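Local coordinates for 450aa long hypothetical fmu protein (Pyrococcus horikoshii, PDB 2YXL), which probably transfers a methyl group from S-adenosyl-L-methionine to carbon 5 of cytosine in RNA, at residues A[318-323]-A[368-373]; A[374-379]-A[409-414]. All blocks are in the same frame, centred on the assembly; numbering follows the deposited sequence.

Contact 1: residues A[318-323]-A[368-373]; sequences DARKAP and QRELLE. With SFG (sinefungin), chain B.
Arg320, in the loop after strand 312-315, runs closest to Leu371 of helix 361-376, their CA atoms 5.5 Å apart, and no hydrogen bond joins the two segments. Instead the side chain of Arg320, bent at chi2 and chi3, crosses that of Glu370 and forms a salt bridge, NE to Glu370 OE2 at 2.9 Å. The carboxylate oxygen sits over one face of the guanidinium, the two planes 20° apart, so the attraction is mainly between the charges. Asp318 OD2 lies beyond the opposite face, 2.8 Å from Arg320 NH1, again well out of plane, which leaves the guanidinium between two carboxylates. The other oxygen, Asp318 OD1, accepts the backbone N-H of Arg320 at 2.8 Å on its anti side, 29° out of the carboxylate plane, closing an Asx turn, and accepts a weak hydrogen bond from N6 of sinefungin at 3.4 Å. Replacing Asp318 with an alanine would probably undo this turn, leave Arg320 with Glu370 alone of the two acids, and cost the adenine amino group an acceptor. Below this polar layer, Ala319 CB packs on Leu371 CD2 at 3.6 Å, while the backbone N of Ala319 donates to sinefungin N1 at 3.1 Å. Reading the adenine edge with an acidic side chain and the following backbone N-H is characteristic of the S-adenosyl-L-methionine pocket of class I, Rossmann-like methyltransferases.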
loop_
_atom_site.group_PDB
_atom_site.type_symbol
_atom_site.label_atom_id
_atom_site.label_comp_id
_atom_site.label_asym_id
_atom_site.label_seq_id
_atom_site.Cartn_x
_atom_site.Cartn_y
_atom_site.Cartn_z
ATOM N N ASP A 318 -0.150 22.554 -5.277
ATOM C CA ASP A 318 1.224 22.076 -5.175
ATOM C C ASP A 318 1.798 22.487 -3.822
ATOM O O ASP A 318 1.663 23.640 -3.408
ATOM C CB ASP A 318 2.070 22.649 -6.317
ATOM C CG ASP A 318 3.410 21.947 -6.473
ATOM O OD1 ASP A 318 4.040 21.597 -5.455
ATOM O OD2 ASP A 318 3.843 21.755 -7.628
ATOM N N ALA A 319 2.431 21.538 -3.138
ATOM C CA ALA A 319 2.944 21.772 -1.787
ATOM C C ALA A 319 4.321 22.438 -1.767
ATOM O O ALA A 319 4.825 22.789 -0.697
ATOM C CB ALA A 319 2.954 20.479 -0.988
ATOM N N ARG A 320 4.927 22.605 -2.943
ATOM C CA ARG A 320 6.133 23.427 -3.066
ATOM C C ARG A 320 5.771 24.908 -2.932
ATOM O O ARG A 320 6.584 25.716 -2.477
ATOM C CB ARG A 320 6.876 23.152 -4.376
ATOM C CG ARG A 320 7.677 21.855 -4.374
ATOM C CD ARG A 320 7.035 20.797 -5.252
ATOM N NE ARG A 320 7.444 20.944 -6.646
ATOM C CZ ARG A 320 6.816 20.401 -7.688
ATOM N NH1 ARG A 320 5.723 19.670 -7.519
ATOM N NH2 ARG A 320 7.283 20.601 -8.910
ATOM N N LYS A 321 4.548 25.244 -3.340
ATOM C CA LYS A 321 3.916 26.515 -2.987
ATOM C C LYS A 321 3.455 26.401 -1.534
ATOM O O LYS A 321 3.247 25.292 -1.036
ATOM C CB LYS A 321 2.728 26.813 -3.908
ATOM C CG LYS A 321 3.050 26.752 -5.398
ATOM C CD LYS A 321 1.791 26.885 -6.243
ATOM C CE LYS A 321 2.001 26.351 -7.654
ATOM N NZ LYS A 321 2.990 27.148 -8.435
ATOM N N ALA A 322 3.274 27.541 -0.867
ATOM C CA ALA A 322 3.137 27.601 0.597
ATOM C C ALA A 322 4.481 27.214 1.213
ATOM O O ALA A 322 4.806 26.024 1.288
ATOM C CB ALA A 322 2.010 26.702 1.105
ATOM N N PRO A 323 5.276 28.211 1.658
ATOM C CA PRO A 323 5.034 29.654 1.840
ATOM C C PRO A 323 4.375 30.397 0.675
ATOM O O PRO A 323 4.299 29.876 -0.438
ATOM C CB PRO A 323 6.440 30.209 2.080
ATOM C CG PRO A 323 7.167 29.092 2.699
ATOM C CD PRO A 323 6.660 27.856 2.023
ATOM N N GLN A 368 11.040 14.976 -2.846
ATOM C CA GLN A 368 11.038 15.004 -1.385
ATOM C C GLN A 368 11.874 16.166 -0.847
ATOM O O GLN A 368 11.474 16.833 0.111
ATOM C CB GLN A 368 11.531 13.667 -0.823
ATOM C CG GLN A 368 10.562 12.502 -1.063
ATOM C CD GLN A 368 11.249 11.148 -1.181
ATOM O OE1 GLN A 368 12.428 10.998 -0.859
ATOM N NE2 GLN A 368 10.508 10.154 -1.651
ATOM N N ARG A 369 13.020 16.414 -1.482
ATOM C CA ARG A 369 13.911 17.512 -1.090
ATOM C C ARG A 369 13.277 18.891 -1.261
ATOM O O ARG A 369 13.447 19.757 -0.402
ATOM C CB ARG A 369 15.242 17.443 -1.843
ATOM C CG ARG A 369 16.141 16.285 -1.427
ATOM C CD ARG A 369 17.513 16.412 -2.067
ATOM N NE ARG A 369 18.217 15.132 -2.137
ATOM C CZ ARG A 369 19.430 14.965 -2.663
ATOM N NH1 ARG A 369 19.981 13.759 -2.683
ATOM N NH2 ARG A 369 20.097 15.998 -3.167
ATOM N N GLU A 370 12.546 19.091 -2.356
ATOM C CA GLU A 370 11.900 20.387 -2.610
ATOM C C GLU A 370 10.614 20.585 -1.801
ATOM O O GLU A 370 10.207 21.717 -1.540
ATOM C CB GLU A 370 11.695 20.654 -4.114
ATOM C CG GLU A 370 10.777 19.682 -4.845
ATOM C CD GLU A 370 10.926 19.751 -6.359
ATOM O OE1 GLU A 370 12.034 20.063 -6.846
ATOM O OE2 GLU A 370 9.930 19.481 -7.067
ATOM N N LEU A 371 9.988 19.483 -1.394
ATOM C CA LEU A 371 8.903 19.548 -0.415
ATOM C C LEU A 371 9.485 19.810 0.975
ATOM O O LEU A 371 8.905 20.554 1.773
ATOM C CB LEU A 371 8.070 18.264 -0.424
ATOM C CG LEU A 371 7.225 17.949 -1.664
ATOM C CD1 LEU A 371 6.668 16.537 -1.569
ATOM C CD2 LEU A 371 6.101 18.955 -1.863
ATOM N N LEU A 372 10.646 19.210 1.234
ATOM C CA LEU A 372 11.374 19.366 2.493
ATOM C C LEU A 372 11.828 20.808 2.708
ATOM O O LEU A 372 11.753 21.324 3.828
ATOM C CB LEU A 372 12.575 18.414 2.513
ATOM C CG LEU A 372 13.092 17.783 3.808
ATOM C CD1 LEU A 372 11.971 17.374 4.760
ATOM C CD2 LEU A 372 13.974 16.586 3.462
ATOM N N GLU A 373 12.290 21.450 1.632
ATOM C CA GLU A 373 12.665 22.864 1.663
ATOM C C GLU A 373 11.430 23.744 1.852
ATOM O O GLU A 373 11.489 24.774 2.529
ATOM C CB GLU A 373 13.412 23.265 0.382
ATOM C CG GLU A 373 14.106 24.627 0.463
ATOM C CD GLU A 373 14.544 25.168 -0.892
ATOM O OE1 GLU A 373 14.777 24.366 -1.823
ATOM O OE2 GLU A 373 14.666 26.409 -1.022
HETATM N N SFG B . -0.108 11.207 4.215
HETATM C CA SFG B . -1.117 10.465 3.439
HETATM C C SFG B . -1.958 9.574 4.377
HETATM O O SFG B . -3.097 9.245 3.986
HETATM O OXT SFG B . -1.452 9.251 5.473
HETATM C CB SFG B . -0.436 9.636 2.333
HETATM C CG SFG B . 0.246 10.548 1.295
HETATM C CD SFG B . 0.864 9.766 0.125
HETATM N NE SFG B . 1.935 8.905 0.645
HETATM C "C5'" SFG B . 1.495 10.696 -0.935
HETATM C "C4'" SFG B . 0.556 11.815 -1.453
HETATM O "O4'" SFG B . 1.418 12.906 -1.855
HETATM C "C3'" SFG B . -0.243 11.438 -2.714
HETATM O "O3'" SFG B . -1.642 11.567 -2.430
HETATM C "C2'" SFG B . 0.195 12.466 -3.767
HETATM O "O2'" SFG B . -0.918 12.917 -4.550
HETATM C "C1'" SFG B . 0.700 13.606 -2.889
HETATM N N9 SFG B . 1.646 14.544 -3.561
HETATM C C8 SFG B . 2.675 14.214 -4.346
HETATM N N7 SFG B . 3.302 15.319 -4.752
HETATM C C5 SFG B . 2.669 16.362 -4.223
HETATM C C6 SFG B . 2.856 17.741 -4.290
HETATM N N6 SFG B . 3.851 18.259 -5.007
HETATM N N1 SFG B . 2.015 18.546 -3.616
HETATM C C2 SFG B . 1.020 18.041 -2.898
HETATM N N3 SFG B . 0.815 16.732 -2.816
HETATM C C4 SFG B . 1.619 15.871 -3.463
#

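Contact 2: residues A[374-379]-A[409-414]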
loop_
_atom_site.group_PDB
_atom_site.type_symbol
_atom_site.label_atom_id
_atom_site.label_comp_id
_atom_site.label_asym_id
_atom_site.label_seq_id
_atom_site.Cartn_x
_atom_site.Cartn_y
_atom_site.Cartn_z
ATOM N N SER A 374 10.319 23.331 1.245
ATOM C CA SER A 374 9.037 24.006 1.420
ATOM C C SER A 374 8.516 23.835 2.852
ATOM O O SER A 374 7.910 24.753 3.410
ATOM C CB SER A 374 8.013 23.487 0.407
ATOM O OG SER A 374 6.795 24.298 0.433
ATOM N N ALA A 375 8.767 22.663 3.438
ATOM C CA ALA A 375 8.384 22.378 4.822
ATOM C C ALA A 375 9.181 23.226 5.809
ATOM O O ALA A 375 8.605 23.829 6.718
ATOM C CB ALA A 375 8.554 20.888 5.136
ATOM N N ALA A 376 10.499 23.275 5.611
ATOM C CA ALA A 376 11.413 24.020 6.482
ATOM C C ALA A 376 10.949 25.446 6.721
ATOM O O ALA A 376 10.938 25.922 7.857
ATOM C CB ALA A 376 12.815 24.024 5.898
ATOM N N ARG A 377 10.555 26.112 5.640
ATOM C CA ARG A 377 10.188 27.525 5.679
ATOM C C ARG A 377 8.807 27.776 6.299
ATOM O O ARG A 377 8.459 28.920 6.596
ATOM C CB ARG A 377 10.296 28.133 4.275
ATOM C CG ARG A 377 11.738 28.293 3.787
ATOM C CD ARG A 377 11.865 28.276 2.265
ATOM N NE ARG A 377 11.303 29.469 1.628
ATOM C CZ ARG A 377 10.399 29.450 0.651
ATOM N NH1 ARG A 377 9.946 28.297 0.170
ATOM N NH2 ARG A 377 9.951 30.591 0.144
ATOM N N LEU A 378 8.037 26.706 6.503
ATOM C CA LEU A 378 6.722 26.796 7.146
ATOM C C LEU A 378 6.796 26.714 8.673
ATOM O O LEU A 378 5.895 27.183 9.372
ATOM C CB LEU A 378 5.777 25.712 6.616
ATOM C CG LEU A 378 5.236 25.810 5.188
ATOM C CD1 LEU A 378 4.565 24.502 4.810
ATOM C CD2 LEU A 378 4.264 26.966 5.025
ATOM N N VAL A 379 7.879 26.127 9.176
ATOM C CA VAL A 379 8.049 25.865 10.607
ATOM C C VAL A 379 8.400 27.131 11.390
ATOM O O VAL A 379 9.280 27.893 10.990
ATOM C CB VAL A 379 9.145 24.792 10.857
ATOM C CG1 VAL A 379 9.143 24.342 12.307
ATOM C CG2 VAL A 379 8.944 23.592 9.951
ATOM N N PRO A 409 20.688 24.715 8.658
ATOM C CA PRO A 409 20.273 26.057 9.029
ATOM C C PRO A 409 18.800 26.468 8.836
ATOM O O PRO A 409 18.361 26.777 7.726
ATOM C CB PRO A 409 21.283 26.916 8.274
ATOM C CG PRO A 409 22.632 26.087 8.567
ATOM C CD PRO A 409 22.137 24.605 8.888
ATOM N N GLU A 410 18.051 26.435 9.937
ATOM C CA GLU A 410 18.592 25.888 11.181
ATOM C C GLU A 410 17.663 24.896 11.878
ATOM O O GLU A 410 16.869 25.265 12.747
ATOM C CB GLU A 410 19.058 26.978 12.150
ATOM C CG GLU A 410 20.426 26.681 12.786
ATOM C CD GLU A 410 20.700 25.187 12.962
ATOM O OE1 GLU A 410 21.499 24.629 12.178
ATOM O OE2 GLU A 410 20.107 24.570 13.874
ATOM N N PHE A 411 17.795 23.633 11.484
ATOM C CA PHE A 411 17.107 22.529 12.133
ATOM C C PHE A 411 18.114 21.609 12.810
ATOM O O PHE A 411 19.303 21.619 12.478
ATOM C CB PHE A 411 16.288 21.735 11.111
ATOM C CG PHE A 411 15.004 22.401 10.711
ATOM C CD1 PHE A 411 14.994 23.410 9.751
ATOM C CD2 PHE A 411 13.797 22.014 11.287
ATOM C CE1 PHE A 411 13.805 24.027 9.378
ATOM C CE2 PHE A 411 12.602 22.622 10.919
ATOM C CZ PHE A 411 12.606 23.630 9.961
ATOM N N LYS A 412 17.632 20.829 13.776
ATOM C CA LYS A 412 18.415 19.738 14.351
ATOM C C LYS A 412 17.542 18.509 14.608
ATOM O O LYS A 412 16.331 18.621 14.823
ATOM C CB LYS A 412 19.188 20.184 15.603
ATOM C CG LYS A 412 18.356 20.780 16.729
ATOM C CD LYS A 412 18.094 19.759 17.821
ATOM C CE LYS A 412 17.747 20.439 19.134
ATOM N NZ LYS A 412 17.469 19.434 20.195
ATOM N N LEU A 413 18.171 17.340 14.571
ATOM C CA LEU A 413 17.471 16.069 14.687
ATOM C C LEU A 413 17.109 15.762 16.141
ATOM O O LEU A 413 17.985 15.710 17.013
ATOM C CB LEU A 413 18.330 14.953 14.084
ATOM C CG LEU A 413 17.697 13.632 13.642
ATOM C CD1 LEU A 413 16.616 13.844 12.591
ATOM C CD2 LEU A 413 18.779 12.712 13.109
ATOM N N VAL A 414 15.812 15.588 16.396
ATOM C CA VAL A 414 15.317 15.205 17.721
ATOM C C VAL A 414 15.330 13.678 17.794
ATOM O O VAL A 414 14.613 13.021 17.039
ATOM C CB VAL A 414 13.882 15.737 17.994
ATOM C CG1 VAL A 414 13.453 15.431 19.426
ATOM C CG2 VAL A 414 13.791 17.231 17.722
#
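The ring of Phe411 meets Ala376 and Val379 with its far edge, the CE1-CZ-CE2 rim, and not with a face. Its CG stands anti to the carbonyl carbon (chi1 -77°), which carries the ring from the loop before strand 412-413 toward the last part of helix 361-376. CE1 comes up against the methyl of Ala376, with CB 3.6 Å away. On the neighbouring stretch of rim, CZ touches Val379 CG2 at 3.7 Å, and that methyl lies near the ring plane. CE2 completes the contact with the same valine, at 3.9 Å from CG2, the two side chains crossing at a slant. Val379 presents this branch because CG2 stands beside its backbone N, with CG1 anti to that N (chi1 -170°). The carbonyl oxygen of Ala376 also approaches the rim near its plane, 3.5 Å from CZ. Phe404 of helix 398-407 meets the same ring with the planes at about 60°, and Leu385 and Leu446 bring in the central sheet. With no hydrogen bond or charge pair between the two segments, the contact holds by burial and shape, and the polar atom that Ala376 brings to the rim, its carbonyl oxygen, faces C-H groups that carry a slight positive charge and probably suit it.

How the contacts relate
Both contacts rest on helix 361-376, the crossover between parallel strands 331-337 and 383-389 of the Rossmann-like sheet, and their centres lie about 12 Å apart. Contact 1 is partly buried: charged side chains occupy its more exposed side, and the apolar side chains of Ala319 and Leu371 and the ligand its inner side. Contact 2, away from the ligand pocket, is buried and mainly apolar, tying the later part of the helix and Val379 after it to the segment that enters strand 412-413 at the sheet's antiparallel side. Ser374 joins them, its OG probably hydrogen-bonded to the carbonyl oxygen of Ala319. One helix thus serves the cofactor pocket along one part and the hydrophobic interior along the next.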